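Long-range contacts in cyanoglobin (Synechocystis sp., PDB 1S69), which binds oxygen in a very stable complex at its heme, as a monomeric, hexacoordinate truncated hemoglobin of a cyanobacterium: residues Leu16-Phe21 against Ala45-Phe50; Glu23-Asp28 against Ala88-Ala93. All coordinates share one frame; numbering follows the deposited sequence.

Interaction 1. Residues Leu16-Phe21 against Ala45-Phe50; sequences LAVDKF and AHQKAF. With HEM (protoporphyrin IX containing Fe), chain D.
Lys48 NZ is gripped from helix 10-26 by two carboxylates: it gives a hydrogen bond within a salt bridge to Asp19 OD1 (2.9 Å), and it forms a second salt bridge with Asp15, one turn earlier. The ammonium meets OD1 on the syn side, 31° out of the carboxylate plane. Lysine suits the site because its methylenes, extended beyond CG, can cross Val18 before the charge reaches Asp19. Lys48 CG lies 3.6 Å from Val18 CB. Val18 turns CG1 anti to its own N (chi1 169°) and, being branched, presents two methyls to neighbouring side chains: CG1 reaches Gln47 CB at 3.9 Å, while CG2 meets the CG atoms of both Gln47 and Lys48. The segment axes make an angle of 135° and approach to 9.4 Å. These are the globin B and E helices, and the E segment carries the distal wall of the heme pocket, where Gln47 touches the bound cyanide. Phe50 brings CE2 to 3.3 Å from the heme methyl CMB. His46, the distal iron ligand of the hexacoordinate form, here holds NE2 10.3 Å from the heme iron, FE. A propionate oxygen, O2A, lies over one face of its imidazole, 3.6 Å from His46 ND1. Replacing this ring by the methyl of an alanine would probably leave the iron without its internal sixth ligand when no external one is bound. The chemistry thus divides in two: charge and aliphatic contact join the helices away from the heme, while the ligand-binding side presents groups that meet heme and cyanide.

Interaction 2. Residues Glu23-Asp28 against Ala88-Ala93; sequences ERVLQD and AEDLLA
Asp90 and Arg24 bury the most surface in this junction between the B and G helices of the two-on-two globin fold, with Ala93 completing it one turn along from Asp90. Arg24 leaves its helix with CG opposite its own N (chi1 -179°), which carries the chain out across the interface, stays extended through chi2, then bends at chi3 to run past the surface of helix 81-98. Its CD sits 3.3 Å from the carbonyl oxygen of Asp90 and its CG rests against the Asp90 carboxylate, so the arginine's methylenes pack on Asp90. The charged end finds its partners on the same helix: NE is hydrogen-bonded to Thr94 OG1, which also bonds to Asp90 O, and NH2 forms a salt bridge with Glu97. Arginine fits here because one side chain can reach across the interface and still offer separate N-H groups to partners about one turn apart. The guanidinium and the Asp90 carboxylate, their planes 48° apart, do not pair directly.

Asp90 instead places its buried carboxylate beside the last turn of helix 10-26, where Val25 CG2 lies 3.9 Å from OD2 and the following loop brings in Asp28. The two acids come very close, OD2 to OD2 at 2.5 Å, with their carboxylate planes 58° apart. Such proximity is likely to raise the pKa of at least one of them, although Arg30, in a salt bridge with Asp28 OD2, would partly offset the negative charge gathered here.

Ala93 suits its place because a small side chain lets the guanidinium lie face-on to the methyl: its CB stands 3.5 Å above one face of the Arg24 guanidinium, offset toward the rim, and 3.7 Å from NH1.

From the N terminus, helix 10-26 enters first into interaction 1 and then, with its last turn and the loop beyond, into interaction 2. Interaction 1 closes a loop of 23 residues when helix 40-54 returns to pack on 16-21. Interaction 2 closes a longer one, of 59 residues, when helix 81-98 reaches 23-28. Because 45-50 lies inside that longer loop while 16-21 lies before it, the two connections cross. Helix 10-26 therefore ties the helix of the distal heme wall to the second layer of the two-on-two fold. The contacts meet at Phe21, whose CD1 packs 3.5 Å from Leu91 CA.

Interaction 1. Residues Leu16-Phe21 against Ala45-Phe50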
loop_
_atom_site.group_PDB
_atom_site.type_symbol
_atom_site.label_atom_id
_atom_site.label_comp_id
_atom_site.label_asym_id
_atom_site.label_seq_id
_atom_site.Cartn_x
_atom_site.Cartn_y
_atom_site.Cartn_z
ATOM N N LEU A 16 -4.971 -0.319 -11.561
ATOM C CA LEU A 16 -6.216 -0.998 -11.154
ATOM C C LEU A 16 -6.174 -1.472 -9.705
ATOM O O LEU A 16 -7.144 -1.306 -8.967
ATOM C CB LEU A 16 -6.450 -2.218 -12.026
ATOM C CG LEU A 16 -7.880 -2.722 -12.222
ATOM C CD1 LEU A 16 -8.073 -4.122 -11.656
ATOM C CD2 LEU A 16 -9.018 -1.754 -11.774
ATOM N N ALA A 17 -5.073 -2.108 -9.310
ATOM C CA ALA A 17 -4.925 -2.563 -7.921
ATOM C C ALA A 17 -5.059 -1.414 -6.929
ATOM O O ALA A 17 -5.705 -1.545 -5.922
ATOM C CB ALA A 17 -3.591 -3.260 -7.723
ATOM N N VAL A 18 -4.383 -0.317 -7.183
ATOM C CA VAL A 18 -4.413 0.830 -6.279
ATOM C C VAL A 18 -5.836 1.426 -6.152
ATOM O O VAL A 18 -6.301 1.773 -5.069
ATOM C CB VAL A 18 -3.364 1.912 -6.685
ATOM C CG1 VAL A 18 -3.581 3.228 -5.902
ATOM C CG2 VAL A 18 -1.909 1.401 -6.334
ATOM N N ASP A 19 -6.523 1.520 -7.271
ATOM C CA ASP A 19 -7.869 2.078 -7.265
ATOM C C ASP A 19 -8.813 1.232 -6.438
ATOM O O ASP A 19 -9.559 1.746 -5.574
ATOM C CB ASP A 19 -8.430 2.163 -8.673
ATOM C CG ASP A 19 -7.846 3.292 -9.458
ATOM O OD1 ASP A 19 -7.130 4.183 -8.962
ATOM O OD2 ASP A 19 -8.084 3.372 -10.674
ATOM N N LYS A 20 -8.744 -0.060 -6.703
ATOM C CA LYS A 20 -9.532 -1.050 -6.028
ATOM C C LYS A 20 -9.177 -1.167 -4.552
ATOM O O LYS A 20 -10.044 -1.348 -3.691
ATOM C CB LYS A 20 -9.315 -2.439 -6.695
ATOM C CG LYS A 20 -10.036 -2.762 -8.052
ATOM C CD LYS A 20 -11.394 -2.128 -8.116
ATOM C CE LYS A 20 -12.477 -3.047 -8.798
ATOM N NZ LYS A 20 -13.749 -2.228 -9.048
ATOM N N PHE A 21 -7.892 -1.073 -4.258
ATOM C CA PHE A 21 -7.409 -1.138 -2.873
ATOM C C PHE A 21 -8.050 0.006 -2.027
ATOM O O PHE A 21 -8.549 -0.251 -0.948
ATOM C CB PHE A 21 -5.861 -1.122 -2.885
ATOM C CG PHE A 21 -5.229 -0.793 -1.566
ATOM C CD1 PHE A 21 -5.315 -1.688 -0.470
ATOM C CD2 PHE A 21 -4.532 0.408 -1.416
ATOM C CE1 PHE A 21 -4.690 -1.383 0.759
ATOM C CE2 PHE A 21 -3.956 0.736 -0.192
ATOM C CZ PHE A 21 -4.021 -0.147 0.887
ATOM N N ALA A 45 -2.303 8.512 -6.875
ATOM C CA ALA A 45 -1.140 8.752 -7.724
ATOM C C ALA A 45 0.147 8.438 -6.958
ATOM O O ALA A 45 1.059 7.777 -7.504
ATOM C CB ALA A 45 -1.087 10.198 -8.212
ATOM N N HIS A 46 0.237 8.880 -5.701
ATOM C CA HIS A 46 1.414 8.502 -4.889
ATOM C C HIS A 46 1.593 6.991 -4.709
ATOM O O HIS A 46 2.691 6.491 -4.823
ATOM C CB HIS A 46 1.303 9.043 -3.493
ATOM C CG HIS A 46 1.501 10.516 -3.381
ATOM N ND1 HIS A 46 2.633 11.170 -3.919
ATOM C CD2 HIS A 46 0.732 11.461 -2.743
ATOM C CE1 HIS A 46 2.566 12.458 -3.613
ATOM N NE2 HIS A 46 1.411 12.660 -2.920
ATOM N N GLN A 47 0.515 6.283 -4.373
ATOM C CA GLN A 47 0.597 4.822 -4.140
ATOM C C GLN A 47 0.953 4.060 -5.455
ATOM O O GLN A 47 1.729 3.086 -5.429
ATOM C CB GLN A 47 -0.694 4.245 -3.553
ATOM C CG GLN A 47 -0.529 2.805 -2.978
ATOM C CD GLN A 47 0.362 2.763 -1.731
ATOM O OE1 GLN A 47 -0.139 2.904 -0.607
ATOM N NE2 GLN A 47 1.643 2.536 -1.910
ATOM N N LYS A 48 0.409 4.520 -6.592
ATOM C CA LYS A 48 0.762 3.898 -7.860
ATOM C C LYS A 48 2.254 4.030 -8.100
ATOM O O LYS A 48 2.902 3.061 -8.490
ATOM C CB LYS A 48 -0.061 4.443 -9.037
ATOM C CG LYS A 48 -1.474 3.943 -8.976
ATOM C CD LYS A 48 -2.496 4.879 -9.724
ATOM C CE LYS A 48 -3.924 4.385 -9.539
ATOM N NZ LYS A 48 -4.799 5.370 -10.297
ATOM N N ALA A 49 2.784 5.234 -7.898
ATOM C CA ALA A 49 4.203 5.504 -8.049
ATOM C C ALA A 49 5.064 4.716 -7.028
ATOM O O ALA A 49 6.136 4.174 -7.365
ATOM C CB ALA A 49 4.448 7.005 -7.929
ATOM N N PHE A 50 4.584 4.655 -5.791
ATOM C CA PHE A 50 5.277 3.928 -4.723
ATOM C C PHE A 50 5.333 2.413 -4.965
ATOM O O PHE A 50 6.391 1.819 -4.869
ATOM C CB PHE A 50 4.687 4.207 -3.311
ATOM C CG PHE A 50 5.502 3.550 -2.245
ATOM C CD1 PHE A 50 6.658 4.178 -1.753
ATOM C CD2 PHE A 50 5.235 2.242 -1.877
ATOM C CE1 PHE A 50 7.504 3.508 -0.870
ATOM C CE2 PHE A 50 6.085 1.555 -0.957
ATOM C CZ PHE A 50 7.206 2.215 -0.465
HETATM C CHA HEM D . 0.314 8.208 2.824
HETATM C CHB HEM D . 2.371 4.026 1.349
HETATM C CHC HEM D . 0.771 1.866 5.386
HETATM C CHD HEM D . -2.358 5.569 5.889
HETATM C C1A HEM D . 1.066 7.262 2.113
HETATM C C2A HEM D . 1.817 7.524 0.900
HETATM C C3A HEM D . 2.346 6.382 0.477
HETATM C C4A HEM D . 1.974 5.345 1.392
HETATM C CMA HEM D . 3.199 6.202 -0.813
HETATM C CAA HEM D . 1.892 8.927 0.248
HETATM C CBA HEM D . 3.287 9.447 0.640
HETATM C CGA HEM D . 3.770 10.723 -0.037
HETATM O O1A HEM D . 3.278 11.736 0.443
HETATM O O2A HEM D . 4.644 10.752 -0.992
HETATM C C1B HEM D . 2.141 3.112 2.356
HETATM C C2B HEM D . 2.646 1.783 2.328
HETATM C C3B HEM D . 2.237 1.162 3.470
HETATM C C4B HEM D . 1.421 2.119 4.198
HETATM C CMB HEM D . 3.548 1.225 1.172
HETATM C CAB HEM D . 2.418 -0.321 3.995
HETATM C CBB HEM D . 2.263 -1.457 3.243
HETATM C C1C HEM D . -0.239 2.703 5.878
HETATM C C2C HEM D . -1.125 2.363 6.965
HETATM C C3C HEM D . -2.004 3.387 7.053
HETATM C C4C HEM D . -1.702 4.378 6.054
HETATM C CMC HEM D . -0.976 1.032 7.797
HETATM C CAC HEM D . -3.207 3.619 7.987
HETATM C CBC HEM D . -4.097 2.648 8.136
HETATM C C1D HEM D . -1.924 6.617 5.136
HETATM C C2D HEM D . -2.502 7.918 5.139
HETATM C C3D HEM D . -1.640 8.709 4.212
HETATM C C4D HEM D . -0.625 7.848 3.738
HETATM C CMD HEM D . -3.725 8.425 5.906
HETATM C CAD HEM D . -1.796 10.161 3.809
HETATM C CBD HEM D . -1.103 10.837 4.994
HETATM C CGD HEM D . -1.536 12.266 5.081
HETATM O O1D HEM D . -0.947 13.087 4.394
HETATM O O2D HEM D . -2.456 12.600 5.837
HETATM N NA HEM D . 1.165 5.917 2.347
HETATM N NB HEM D . 1.365 3.304 3.506
HETATM N NC HEM D . -0.623 3.924 5.366
HETATM N ND HEM D . -0.792 6.609 4.318
HETATM FE FE HEM D . 0.269 4.961 3.884
#

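Interaction 2. Residues Glu23-Asp28 against Ala88-Ala93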
loop_
_atom_site.group_PDB
_atom_site.type_symbol
_atom_site.label_atom_id
_atom_site.label_comp_id
_atom_site.label_asym_id
_atom_site.label_seq_id
_atom_site.Cartn_x
_atom_site.Cartn_y
_atom_site.Cartn_z
ATOM N N GLU A 23 -10.761 1.714 -2.726
ATOM C CA GLU A 23 -12.172 1.379 -2.565
ATOM C C GLU A 23 -12.394 0.470 -1.382
ATOM O O GLU A 23 -13.297 0.723 -0.591
ATOM C CB GLU A 23 -12.797 0.756 -3.841
ATOM C CG GLU A 23 -12.935 1.834 -4.883
ATOM C CD GLU A 23 -13.422 1.296 -6.224
ATOM O OE1 GLU A 23 -13.916 0.131 -6.274
ATOM O OE2 GLU A 23 -13.273 2.060 -7.205
ATOM N N ARG A 24 -11.569 -0.561 -1.257
ATOM C CA ARG A 24 -11.686 -1.513 -0.172
ATOM C C ARG A 24 -11.363 -0.820 1.182
ATOM O O ARG A 24 -12.129 -0.993 2.167
ATOM C CB ARG A 24 -10.757 -2.692 -0.399
ATOM C CG ARG A 24 -10.820 -3.817 0.704
ATOM C CD ARG A 24 -9.998 -5.029 0.323
ATOM N NE ARG A 24 -10.382 -5.599 -0.984
ATOM C CZ ARG A 24 -11.253 -6.614 -1.171
ATOM N NH1 ARG A 24 -11.862 -7.188 -0.142
ATOM N NH2 ARG A 24 -11.523 -7.049 -2.402
ATOM N N VAL A 25 -10.243 -0.082 1.236
ATOM C CA VAL A 25 -9.829 0.672 2.430
ATOM C C VAL A 25 -10.936 1.622 2.944
ATOM O O VAL A 25 -11.175 1.710 4.143
ATOM C CB VAL A 25 -8.532 1.473 2.144
ATOM C CG1 VAL A 25 -8.295 2.587 3.241
ATOM C CG2 VAL A 25 -7.339 0.498 2.019
ATOM N N LEU A 26 -11.595 2.353 2.036
ATOM C CA LEU A 26 -12.605 3.336 2.479
ATOM C C LEU A 26 -13.907 2.692 3.000
ATOM O O LEU A 26 -14.722 3.335 3.662
ATOM C CB LEU A 26 -12.881 4.379 1.398
ATOM C CG LEU A 26 -12.165 5.747 1.368
ATOM C CD1 LEU A 26 -10.821 5.966 2.070
ATOM C CD2 LEU A 26 -12.108 6.250 -0.077
ATOM N N GLN A 27 -14.048 1.407 2.757
ATOM C CA GLN A 27 -15.118 0.608 3.351
ATOM C C GLN A 27 -14.682 -0.203 4.546
ATOM O O GLN A 27 -15.482 -0.947 5.096
ATOM C CB GLN A 27 -15.810 -0.291 2.311
ATOM C CG GLN A 27 -16.426 0.513 1.116
ATOM C CD GLN A 27 -17.269 1.766 1.511
ATOM O OE1 GLN A 27 -18.097 1.694 2.390
ATOM N NE2 GLN A 27 -17.048 2.895 0.819
ATOM N N ASP A 28 -13.411 -0.126 4.908
ATOM C CA ASP A 28 -12.861 -0.903 6.011
ATOM C C ASP A 28 -12.967 -0.033 7.284
ATOM O O ASP A 28 -12.208 0.908 7.484
ATOM C CB ASP A 28 -11.390 -1.247 5.671
ATOM C CG ASP A 28 -10.770 -2.183 6.644
ATOM O OD1 ASP A 28 -11.289 -2.255 7.788
ATOM O OD2 ASP A 28 -9.705 -2.799 6.415
ATOM N N ALA A 88 -2.382 -4.279 4.958
ATOM C CA ALA A 88 -1.719 -5.379 4.229
ATOM C C ALA A 88 -2.754 -6.370 3.792
ATOM O O ALA A 88 -2.736 -6.840 2.689
ATOM C CB ALA A 88 -0.671 -6.100 5.098
ATOM N N GLU A 89 -3.678 -6.671 4.681
ATOM C CA GLU A 89 -4.748 -7.601 4.395
ATOM C C GLU A 89 -5.671 -7.105 3.268
ATOM O O GLU A 89 -6.052 -7.900 2.387
ATOM C CB GLU A 89 -5.500 -7.828 5.692
ATOM C CG GLU A 89 -6.704 -8.745 5.672
ATOM C CD GLU A 89 -7.494 -8.578 6.969
ATOM O OE1 GLU A 89 -6.896 -8.249 8.026
ATOM O OE2 GLU A 89 -8.726 -8.707 6.909
ATOM N N ASP A 90 -5.981 -5.810 3.255
ATOM C CA ASP A 90 -6.816 -5.204 2.232
ATOM C C ASP A 90 -6.093 -5.226 0.881
ATOM O O ASP A 90 -6.717 -5.398 -0.175
ATOM C CB ASP A 90 -7.137 -3.732 2.581
ATOM C CG ASP A 90 -8.206 -3.607 3.659
ATOM O OD1 ASP A 90 -8.754 -4.656 4.071
ATOM O OD2 ASP A 90 -8.494 -2.512 4.195
ATOM N N LEU A 91 -4.789 -4.974 0.899
ATOM C CA LEU A 91 -4.031 -4.990 -0.359
ATOM C C LEU A 91 -4.066 -6.400 -0.968
ATOM O O LEU A 91 -4.239 -6.569 -2.195
ATOM C CB LEU A 91 -2.586 -4.508 -0.152
ATOM C CG LEU A 91 -1.673 -4.545 -1.381
ATOM C CD1 LEU A 91 -2.232 -3.621 -2.515
ATOM C CD2 LEU A 91 -0.219 -4.149 -1.019
ATOM N N LEU A 92 -3.834 -7.395 -0.133
ATOM C CA LEU A 92 -3.702 -8.771 -0.624
ATOM C C LEU A 92 -5.057 -9.321 -1.065
ATOM O O LEU A 92 -5.120 -10.053 -2.059
ATOM C CB LEU A 92 -3.025 -9.665 0.408
ATOM C CG LEU A 92 -1.615 -9.246 0.868
ATOM C CD1 LEU A 92 -1.159 -10.237 1.893
ATOM C CD2 LEU A 92 -0.600 -9.107 -0.259
ATOM N N ALA A 93 -6.120 -8.878 -0.390
ATOM C CA ALA A 93 -7.520 -9.221 -0.736
ATOM C C ALA A 93 -7.876 -8.701 -2.093
ATOM O O ALA A 93 -8.468 -9.443 -2.892
ATOM C CB ALA A 93 -8.539 -8.684 0.291
#